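Local coordinates for protein CD1-2 antigen (Gallus gallus, PDB 3DBX) that probably binds lipid antigens in the groove of its MHC class I-like domain and presents them at the cell surface to T cells, at residues P234-G239 and L251-L256. Residues are numbered along the deposited sequence; the frame is centred on the assembly and turned at random.
Sequences PALSTG and LRSTLL
Ser237 and Thr254 grip each other with two backbone hydrogen bonds, Thr254 N to Ser237 O at 2.6 Å and Ser237 N to Thr254 O at 2.8 Å, both close to straight. They form a hydrogen-bonded pair in the antiparallel hairpin of strands 236-243 and 249-257, at one margin of a four-stranded sheet of the immunoglobulin C1-set domain. The ladder runs on in both directions: Leu256 N donates to Ala235 O, and Gly239 N reaches Arg252 O at 2.8 Å with a more bent N-H...O angle of 152°. Ser237 O also receives a weak bond from Ser253 OG, 3.4 Å away; that hydroxyl stands anti to its backbone N (chi1 -178°), which brings it beside its own carbonyl carbon and within range of Ser237 O across the pair, and it has a second weak partner in Trp223 NE1.

Two waters line the face that carries Ser237 and Thr254. One donates to Ala235 O and hydrogen-bonds Thr254 OG1 at 2.7 Å, tying a strand side chain to the carbonyl of the residue that leads into the partner strand; the second donates to Arg252 O and meets Ser237 OG weakly.

Leu236, Thr238, Ser253 and Leu255 share the other face, where the sheet turns toward strand 220-225 and its Trp223. Here Leu255 CD1 packs against Leu236 CG at 4.0 Å, the two leucines slanting across one another, and both also touch the tryptophan. On its far edge strand 249-257 bonds to strand 204-214, Ser253 pairing through its backbone with the disulfide-forming Cys209. Toward the Gly239 end, Leu251, its CG likewise extended away from the backbone N (chi1 -176°), lays its CD2 methyl 3.7 Å from Thr238 OG1.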
loop_
_atom_site.group_PDB
_atom_site.type_symbol
_atom_site.label_atom_id
_atom_site.label_comp_id
_atom_site.label_asym_id
_atom_site.label_seq_id
_atom_site.Cartn_x
_atom_site.Cartn_y
_atom_site.Cartn_z
ATOM N N PRO A 234 -0.064 -15.807 -22.394
ATOM C CA PRO A 234 -1.233 -14.924 -22.427
ATOM C C PRO A 234 -2.507 -15.565 -21.834
ATOM O O PRO A 234 -3.384 -14.848 -21.382
ATOM C CB PRO A 234 -1.426 -14.662 -23.922
ATOM C CG PRO A 234 -0.083 -14.812 -24.510
ATOM C CD PRO A 234 0.574 -15.906 -23.724
ATOM N N ALA A 235 -2.582 -16.894 -21.824
ATOM C CA ALA A 235 -3.714 -17.619 -21.275
ATOM C C ALA A 235 -3.853 -17.458 -19.761
ATOM O O ALA A 235 -4.944 -17.583 -19.232
ATOM C CB ALA A 235 -3.614 -19.090 -21.626
ATOM N N LEU A 236 -2.745 -17.178 -19.078
ATOM C CA LEU A 236 -2.695 -17.207 -17.612
ATOM C C LEU A 236 -2.481 -15.797 -17.062
ATOM O O LEU A 236 -1.536 -15.110 -17.439
ATOM C CB LEU A 236 -1.551 -18.132 -17.152
ATOM C CG LEU A 236 -1.575 -18.889 -15.816
ATOM C CD1 LEU A 236 -0.158 -19.309 -15.526
ATOM C CD2 LEU A 236 -2.062 -18.063 -14.707
ATOM N N SER A 237 -3.355 -15.361 -16.171
ATOM C CA SER A 237 -3.173 -14.079 -15.518
ATOM C C SER A 237 -3.298 -14.260 -14.009
ATOM O O SER A 237 -4.283 -14.782 -13.515
ATOM C CB SER A 237 -4.200 -13.063 -16.036
ATOM O OG SER A 237 -4.248 -11.892 -15.215
ATOM N N THR A 238 -2.272 -13.867 -13.273
ATOM C CA THR A 238 -2.442 -13.820 -11.833
ATOM C C THR A 238 -2.536 -12.363 -11.442
ATOM O O THR A 238 -1.728 -11.536 -11.889
ATOM C CB THR A 238 -1.375 -14.603 -11.066
ATOM O OG1 THR A 238 -1.531 -14.343 -9.653
ATOM C CG2 THR A 238 0.050 -14.254 -11.562
ATOM N N GLY A 239 -3.583 -12.037 -10.696
ATOM C CA GLY A 239 -3.862 -10.657 -10.350
ATOM C C GLY A 239 -2.919 -10.146 -9.279
ATOM O O GLY A 239 -1.986 -10.839 -8.834
ATOM N N LEU A 251 -6.476 -12.408 -3.602
ATOM C CA LEU A 251 -5.825 -12.436 -4.924
ATOM C C LEU A 251 -6.779 -13.261 -5.783
ATOM O O LEU A 251 -7.461 -14.165 -5.267
ATOM C CB LEU A 251 -4.471 -13.209 -4.813
ATOM C CG LEU A 251 -3.505 -13.331 -5.986
ATOM C CD1 LEU A 251 -2.160 -13.741 -5.410
ATOM C CD2 LEU A 251 -3.957 -14.417 -6.908
ATOM N N ARG A 252 -6.811 -12.968 -7.079
ATOM C CA ARG A 252 -7.553 -13.755 -8.059
ATOM C C ARG A 252 -6.538 -14.185 -9.132
ATOM O O ARG A 252 -5.786 -13.329 -9.632
ATOM C CB ARG A 252 -8.573 -12.819 -8.706
ATOM C CG ARG A 252 -10.043 -13.257 -8.729
ATOM C CD ARG A 252 -10.908 -12.056 -9.300
ATOM N NE ARG A 252 -11.755 -12.439 -10.445
ATOM C CZ ARG A 252 -11.422 -12.305 -11.736
ATOM N NH1 ARG A 252 -10.236 -11.808 -12.091
ATOM N NH2 ARG A 252 -12.282 -12.670 -12.680
ATOM N N SER A 253 -6.500 -15.477 -9.481
ATOM C CA SER A 253 -5.698 -15.935 -10.624
ATOM C C SER A 253 -6.650 -16.490 -11.672
ATOM O O SER A 253 -7.663 -17.048 -11.302
ATOM C CB SER A 253 -4.703 -17.019 -10.209
ATOM O OG SER A 253 -3.927 -17.401 -11.353
ATOM N N THR A 254 -6.362 -16.303 -12.966
ATOM C CA THR A 254 -7.278 -16.810 -13.983
ATOM C C THR A 254 -6.527 -17.495 -15.089
ATOM O O THR A 254 -5.370 -17.116 -15.387
ATOM C CB THR A 254 -8.182 -15.702 -14.631
ATOM O OG1 THR A 254 -7.397 -14.817 -15.424
ATOM C CG2 THR A 254 -8.986 -14.899 -13.592
ATOM N N LEU A 255 -7.190 -18.479 -15.709
ATOM C CA LEU A 255 -6.631 -19.242 -16.821
ATOM C C LEU A 255 -7.687 -19.367 -17.911
ATOM O O LEU A 255 -8.779 -19.886 -17.650
ATOM C CB LEU A 255 -6.214 -20.643 -16.370
ATOM C CG LEU A 255 -5.557 -21.568 -17.415
ATOM C CD1 LEU A 255 -4.235 -20.988 -17.882
ATOM C CD2 LEU A 255 -5.374 -22.986 -16.895
ATOM N N LEU A 256 -7.380 -18.905 -19.120
ATOM C CA LEU A 256 -8.245 -19.213 -20.270
ATOM C C LEU A 256 -8.060 -20.649 -20.769
ATOM O O LEU A 256 -6.936 -21.100 -20.974
ATOM C CB LEU A 256 -8.044 -18.220 -21.408
ATOM C CG LEU A 256 -8.505 -16.794 -21.081
ATOM C CD1 LEU A 256 -7.686 -15.751 -21.858
ATOM C CD2 LEU A 256 -9.982 -16.632 -21.410
HETATM O O HOH W 1 -6.478 -15.213 -17.914
HETATM O O HOH W 2 -6.163 -12.157 -12.487
#